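Local coordinates for protein serpin B3 (Homo sapiens, PDB 4ZK3) that probably inhibits proteases, as a member of the serpin family, and gives rise to the psoriasis-associated Pso p27, which forms large aggregates, at residues E187-K199 against K208-H220. Residues are numbered along the deposited sequence; the frame is centred on the assembly and turned at random.
Sequences EKKFNKEDTKEEK and KSIQMMRQYTSFH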
loop_
_atom_site.group_PDB
_atom_site.type_symbol
_atom_site.label_atom_id
_atom_site.label_comp_id
_atom_site.label_asym_id
_atom_site.label_seq_id
_atom_site.Cartn_x
_atom_site.Cartn_y
_atom_site.Cartn_z
ATOM N N GLU A 187 9.901 -13.930 -12.659
ATOM C CA GLU A 187 11.060 -14.732 -12.892
ATOM C C GLU A 187 10.820 -15.796 -14.006
ATOM O O GLU A 187 11.699 -15.981 -14.872
ATOM C CB GLU A 187 11.498 -15.403 -11.599
ATOM C CG GLU A 187 12.568 -16.499 -11.801
ATOM C CD GLU A 187 13.035 -17.055 -10.483
ATOM O OE1 GLU A 187 12.262 -17.719 -9.801
ATOM O OE2 GLU A 187 14.160 -16.748 -10.095
ATOM N N LYS A 188 9.676 -16.488 -13.914
ATOM C CA LYS A 188 9.149 -17.379 -14.942
ATOM C C LYS A 188 7.897 -16.804 -15.575
ATOM O O LYS A 188 6.769 -16.862 -15.004
ATOM C CB LYS A 188 8.823 -18.709 -14.337
ATOM C CG LYS A 188 10.072 -19.458 -13.878
ATOM C CD LYS A 188 9.782 -20.654 -12.967
ATOM C CE LYS A 188 10.989 -21.062 -12.103
ATOM N NZ LYS A 188 10.615 -21.980 -10.970
ATOM N N LYS A 189 8.071 -16.210 -16.739
ATOM C CA LYS A 189 6.970 -15.589 -17.444
ATOM C C LYS A 189 5.897 -16.586 -17.869
ATOM O O LYS A 189 6.127 -17.761 -17.916
ATOM C CB LYS A 189 7.479 -14.821 -18.619
ATOM C CG LYS A 189 8.286 -13.625 -18.194
ATOM C CD LYS A 189 8.629 -12.724 -19.356
ATOM C CE LYS A 189 9.458 -11.551 -18.866
ATOM N NZ LYS A 189 9.348 -10.466 -19.868
ATOM N N PHE A 190 4.676 -16.106 -18.045
ATOM C CA PHE A 190 3.632 -16.927 -18.587
ATOM C C PHE A 190 3.753 -16.864 -20.105
ATOM O O PHE A 190 4.167 -15.850 -20.604
ATOM C CB PHE A 190 2.291 -16.382 -18.167
ATOM C CG PHE A 190 1.987 -16.587 -16.707
ATOM C CD1 PHE A 190 2.416 -15.647 -15.746
ATOM C CD2 PHE A 190 1.278 -17.714 -16.282
ATOM C CE1 PHE A 190 2.132 -15.833 -14.405
ATOM C CE2 PHE A 190 0.994 -17.904 -14.921
ATOM C CZ PHE A 190 1.405 -16.956 -13.986
ATOM N N ASN A 191 3.371 -17.922 -20.840
ATOM C CA ASN A 191 3.232 -17.820 -22.313
ATOM C C ASN A 191 1.869 -17.319 -22.753
ATOM O O ASN A 191 0.838 -17.912 -22.397
ATOM C CB ASN A 191 3.503 -19.155 -22.963
ATOM C CG ASN A 191 3.682 -19.030 -24.492
ATOM O OD1 ASN A 191 2.972 -18.258 -25.163
ATOM N ND2 ASN A 191 4.649 -19.777 -25.037
ATOM N N LYS A 192 1.811 -16.223 -23.510
ATOM C CA LYS A 192 0.501 -15.718 -23.946
ATOM C C LYS A 192 -0.271 -16.763 -24.771
ATOM O O LYS A 192 -1.520 -16.785 -24.771
ATOM C CB LYS A 192 0.639 -14.425 -24.717
ATOM C CG LYS A 192 0.854 -13.180 -23.866
ATOM C CD LYS A 192 1.897 -12.254 -24.501
ATOM C CE LYS A 192 1.334 -11.345 -25.568
ATOM N NZ LYS A 192 0.664 -10.171 -24.932
ATOM N N GLU A 193 0.461 -17.674 -25.409
ATOM C CA GLU A 193 -0.199 -18.746 -26.149
ATOM C C GLU A 193 -1.009 -19.658 -25.247
ATOM O O GLU A 193 -1.985 -20.239 -25.710
ATOM C CB GLU A 193 0.792 -19.539 -27.003
ATOM C CG GLU A 193 0.923 -18.970 -28.444
ATOM C CD GLU A 193 2.358 -18.923 -28.961
ATOM O OE1 GLU A 193 3.255 -19.555 -28.330
ATOM O OE2 GLU A 193 2.593 -18.247 -30.000
ATOM N N ASP A 194 -0.634 -19.749 -23.971
ATOM C CA ASP A 194 -1.346 -20.590 -23.004
ATOM C C ASP A 194 -2.469 -19.918 -22.279
ATOM O O ASP A 194 -3.248 -20.583 -21.542
ATOM C CB ASP A 194 -0.374 -21.167 -21.976
ATOM C CG ASP A 194 0.647 -22.102 -22.589
ATOM O OD1 ASP A 194 0.245 -22.840 -23.505
ATOM O OD2 ASP A 194 1.824 -22.105 -22.147
ATOM N N THR A 195 -2.622 -18.617 -22.481
ATOM C CA THR A 195 -3.700 -17.929 -21.837
ATOM C C THR A 195 -5.053 -18.284 -22.540
ATOM O O THR A 195 -5.096 -18.290 -23.738
ATOM C CB THR A 195 -3.402 -16.406 -21.844
ATOM O OG1 THR A 195 -2.206 -16.156 -21.066
ATOM C CG2 THR A 195 -4.555 -15.617 -21.301
ATOM N N LYS A 196 -6.142 -18.534 -21.781
ATOM C CA LYS A 196 -7.432 -18.977 -22.323
ATOM C C LYS A 196 -8.562 -18.281 -21.601
ATOM O O LYS A 196 -8.415 -17.990 -20.424
ATOM C CB LYS A 196 -7.623 -20.455 -22.027
ATOM C CG LYS A 196 -7.131 -21.445 -23.078
ATOM C CD LYS A 196 -7.162 -22.891 -22.539
ATOM C CE LYS A 196 -8.460 -23.316 -21.853
ATOM N NZ LYS A 196 -9.552 -23.588 -22.835
ATOM N N GLU A 197 -9.706 -18.041 -22.262
ATOM C CA GLU A 197 -10.889 -17.527 -21.558
ATOM C C GLU A 197 -11.430 -18.606 -20.637
ATOM O O GLU A 197 -11.576 -19.728 -21.063
ATOM C CB GLU A 197 -11.981 -17.128 -22.532
ATOM C CG GLU A 197 -13.068 -16.313 -21.883
ATOM C CD GLU A 197 -14.312 -16.191 -22.752
ATOM O OE1 GLU A 197 -14.623 -17.112 -23.549
ATOM O OE2 GLU A 197 -15.003 -15.159 -22.637
ATOM N N GLU A 198 -11.717 -18.285 -19.377
ATOM C CA GLU A 198 -12.342 -19.251 -18.475
ATOM C C GLU A 198 -13.279 -18.503 -17.625
ATOM O O GLU A 198 -13.366 -17.265 -17.678
ATOM C CB GLU A 198 -11.357 -19.951 -17.529
ATOM C CG GLU A 198 -10.178 -20.566 -18.225
ATOM C CD GLU A 198 -9.322 -21.376 -17.279
ATOM O OE1 GLU A 198 -9.542 -21.325 -16.034
ATOM O OE2 GLU A 198 -8.440 -22.088 -17.785
ATOM N N LYS A 199 -14.012 -19.264 -16.832
ATOM C CA LYS A 199 -14.893 -18.661 -15.876
ATOM C C LYS A 199 -14.119 -18.323 -14.609
ATOM O O LYS A 199 -13.231 -19.031 -14.241
ATOM C CB LYS A 199 -16.016 -19.640 -15.570
ATOM C CG LYS A 199 -16.738 -20.028 -16.844
ATOM C CD LYS A 199 -17.930 -20.917 -16.569
ATOM C CE LYS A 199 -18.459 -21.460 -17.893
ATOM N NZ LYS A 199 -19.833 -21.963 -17.680
ATOM N N LYS A 208 -18.038 -14.861 -14.065
ATOM C CA LYS A 208 -17.657 -13.828 -15.026
ATOM C C LYS A 208 -16.535 -14.387 -15.874
ATOM O O LYS A 208 -15.675 -15.087 -15.373
ATOM C CB LYS A 208 -17.094 -12.603 -14.299
ATOM C CG LYS A 208 -18.098 -11.653 -13.696
ATOM C CD LYS A 208 -18.060 -10.338 -14.454
ATOM C CE LYS A 208 -18.458 -9.194 -13.567
ATOM N NZ LYS A 208 -17.878 -7.937 -14.101
ATOM N N SER A 209 -16.497 -14.037 -17.144
ATOM C CA SER A 209 -15.402 -14.432 -17.988
ATOM C C SER A 209 -14.100 -13.666 -17.650
ATOM O O SER A 209 -14.137 -12.555 -17.110
ATOM C CB SER A 209 -15.748 -14.174 -19.426
ATOM O OG SER A 209 -14.614 -14.487 -20.203
ATOM N N ILE A 210 -12.965 -14.293 -17.937
ATOM C CA ILE A 210 -11.681 -13.788 -17.520
ATOM C C ILE A 210 -10.614 -14.437 -18.400
ATOM O O ILE A 210 -10.766 -15.561 -18.886
ATOM C CB ILE A 210 -11.404 -14.105 -16.001
ATOM C CG1 ILE A 210 -10.585 -12.975 -15.383
ATOM C CG2 ILE A 210 -10.752 -15.505 -15.856
ATOM C CD1 ILE A 210 -10.460 -13.009 -13.875
ATOM N N GLN A 211 -9.502 -13.751 -18.598
ATOM C CA GLN A 211 -8.393 -14.344 -19.323
ATOM C C GLN A 211 -7.481 -15.027 -18.300
ATOM O O GLN A 211 -6.893 -14.370 -17.408
ATOM C CB GLN A 211 -7.664 -13.286 -20.136
ATOM C CG GLN A 211 -8.512 -12.643 -21.236
ATOM C CD GLN A 211 -8.856 -13.651 -22.333
ATOM O OE1 GLN A 211 -10.019 -14.042 -22.481
ATOM N NE2 GLN A 211 -7.847 -14.133 -23.025
ATOM N N MET A 212 -7.371 -16.343 -18.394
ATOM C CA MET A 212 -6.594 -17.120 -17.418
ATOM C C MET A 212 -5.234 -17.503 -17.918
ATOM O O MET A 212 -5.115 -18.229 -18.885
ATOM C CB MET A 212 -7.347 -18.402 -16.981
ATOM C CG MET A 212 -6.651 -19.136 -15.806
ATOM S SD MET A 212 -6.800 -18.156 -14.277
ATOM C CE MET A 212 -8.508 -18.378 -13.863
ATOM N N MET A 213 -4.180 -17.058 -17.223
ATOM C CA MET A 213 -2.832 -17.418 -17.624
ATOM C C MET A 213 -2.485 -18.735 -16.943
ATOM O O MET A 213 -2.988 -19.039 -15.858
ATOM C CB MET A 213 -1.801 -16.349 -17.242
ATOM C CG MET A 213 -2.212 -14.912 -17.517
ATOM S SD MET A 213 -0.930 -13.743 -17.004
ATOM C CE MET A 213 -0.775 -14.036 -15.232
ATOM N N ARG A 214 -1.621 -19.503 -17.553
ATOM C CA ARG A 214 -1.386 -20.882 -17.109
ATOM C C ARG A 214 0.065 -21.221 -17.342
ATOM O O ARG A 214 0.621 -20.838 -18.356
ATOM C CB ARG A 214 -2.264 -21.857 -17.866
ATOM C CG ARG A 214 -3.757 -21.512 -17.757
ATOM C CD ARG A 214 -4.769 -22.525 -18.322
ATOM N NE ARG A 214 -4.800 -22.556 -19.767
ATOM C CZ ARG A 214 -3.991 -23.297 -20.519
ATOM N NH1 ARG A 214 -3.046 -24.040 -19.957
ATOM N NH2 ARG A 214 -4.105 -23.287 -21.847
ATOM N N GLN A 215 0.680 -21.871 -16.352
ATOM C CA GLN A 215 2.014 -22.394 -16.469
ATOM C C GLN A 215 2.207 -23.483 -15.410
ATOM O O GLN A 215 1.494 -23.506 -14.415
ATOM C CB GLN A 215 3.085 -21.297 -16.318
ATOM C CG GLN A 215 3.289 -20.770 -14.894
ATOM C CD GLN A 215 4.450 -19.791 -14.790
ATOM O OE1 GLN A 215 4.254 -18.585 -14.630
ATOM N NE2 GLN A 215 5.660 -20.293 -14.922
ATOM N N TYR A 216 3.155 -24.374 -15.694
ATOM C CA TYR A 216 3.498 -25.551 -14.885
ATOM C C TYR A 216 4.950 -25.333 -14.578
ATOM O O TYR A 216 5.757 -25.221 -15.489
ATOM C CB TYR A 216 3.335 -26.873 -15.675
ATOM C CG TYR A 216 3.474 -28.158 -14.839
ATOM C CD1 TYR A 216 2.375 -28.682 -14.160
ATOM C CD2 TYR A 216 4.699 -28.856 -14.746
ATOM C CE1 TYR A 216 2.482 -29.837 -13.399
ATOM C CE2 TYR A 216 4.816 -30.020 -13.982
ATOM C CZ TYR A 216 3.703 -30.503 -13.308
ATOM O OH TYR A 216 3.761 -31.642 -12.526
ATOM N N THR A 217 5.272 -25.217 -13.301
ATOM C CA THR A 217 6.650 -24.923 -12.862
ATOM C C THR A 217 6.753 -25.125 -11.347
ATOM O O THR A 217 5.742 -25.343 -10.680
ATOM C CB THR A 217 7.088 -23.502 -13.300
ATOM O OG1 THR A 217 8.182 -23.044 -12.501
ATOM C CG2 THR A 217 5.956 -22.552 -13.159
ATOM N N SER A 218 7.961 -25.146 -10.816
ATOM C CA SER A 218 8.086 -25.315 -9.374
ATOM C C SER A 218 8.217 -23.974 -8.631
ATOM O O SER A 218 8.896 -23.059 -9.071
ATOM C CB SER A 218 9.224 -26.264 -9.024
ATOM O OG SER A 218 10.411 -25.559 -8.918
ATOM N N PHE A 219 7.532 -23.879 -7.503
ATOM C CA PHE A 219 7.409 -22.640 -6.751
ATOM C C PHE A 219 7.461 -23.052 -5.304
ATOM O O PHE A 219 7.082 -24.178 -5.013
ATOM C CB PHE A 219 6.012 -22.059 -6.959
ATOM C CG PHE A 219 5.765 -21.426 -8.294
ATOM C CD1 PHE A 219 6.465 -20.296 -8.697
ATOM C CD2 PHE A 219 4.745 -21.910 -9.117
ATOM C CE1 PHE A 219 6.176 -19.704 -9.915
ATOM C CE2 PHE A 219 4.453 -21.316 -10.317
ATOM C CZ PHE A 219 5.160 -20.212 -10.719
ATOM N N HIS A 220 7.835 -22.153 -4.400
ATOM C CA HIS A 220 7.583 -22.379 -2.968
ATOM C C HIS A 220 6.077 -22.363 -2.708
ATOM O O HIS A 220 5.337 -21.434 -3.091
ATOM C CB HIS A 220 8.286 -21.342 -2.055
ATOM C CG HIS A 220 9.777 -21.440 -2.085
ATOM N ND1 HIS A 220 10.579 -20.468 -2.640
ATOM C CD2 HIS A 220 10.611 -22.422 -1.668
ATOM C CE1 HIS A 220 11.843 -20.851 -2.576
ATOM N NE2 HIS A 220 11.890 -22.034 -1.994
HETATM O O HOH W 1 11.642 -23.178 -8.699
HETATM O O HOH W 2 -0.771 -17.901 -19.986
HETATM O O HOH W 3 2.596 -20.457 -19.834
HETATM O O HOH W 4 -2.630 -24.165 -24.045
#
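Phe190 lies clamped between two side chains of the facing strand. Met213 reaches one face, its CE 3.7 Å from the centroid of the Phe190 ring, a Met-aromatic contact; the bend at chi3 (-61°) turns the methyl in over the rim. Gln215 crosses the opposite face, amide plane steep to the ring. Further along, Asp194 O sits over one face of the Arg214 guanidinium, 3.0 Å from Arg214 CZ but too badly angled for a hydrogen bond, while Lys196 CG meets its edge. The Glu198 carboxylate lies nearly parallel to this guanidinium (planes 7° apart) but in a different plane, Glu198 OE2 staying 4.2 Å from Arg214 NE, beyond a salt bridge. Waters bridge Arg214 to Asn191, Thr195 and Asp194; Thr195 OG1 also bonds Glu338. Antiparallel pairing then takes over, Met212 N donating to Lys196 O at 2.8 Å. Ser209 OG donates to Glu197 OE2 on its anti side, 29° out of the carboxylate plane. At the other end, extended Lys188 donates from NZ to Thr217 OG1. Residues 196-199 and the facing strand belong to the serpin s4C-s3C hairpin of sheet C; the preceding loop and 3-10 turn fold over the same long strand, and strand 276-294 pairs along its other side.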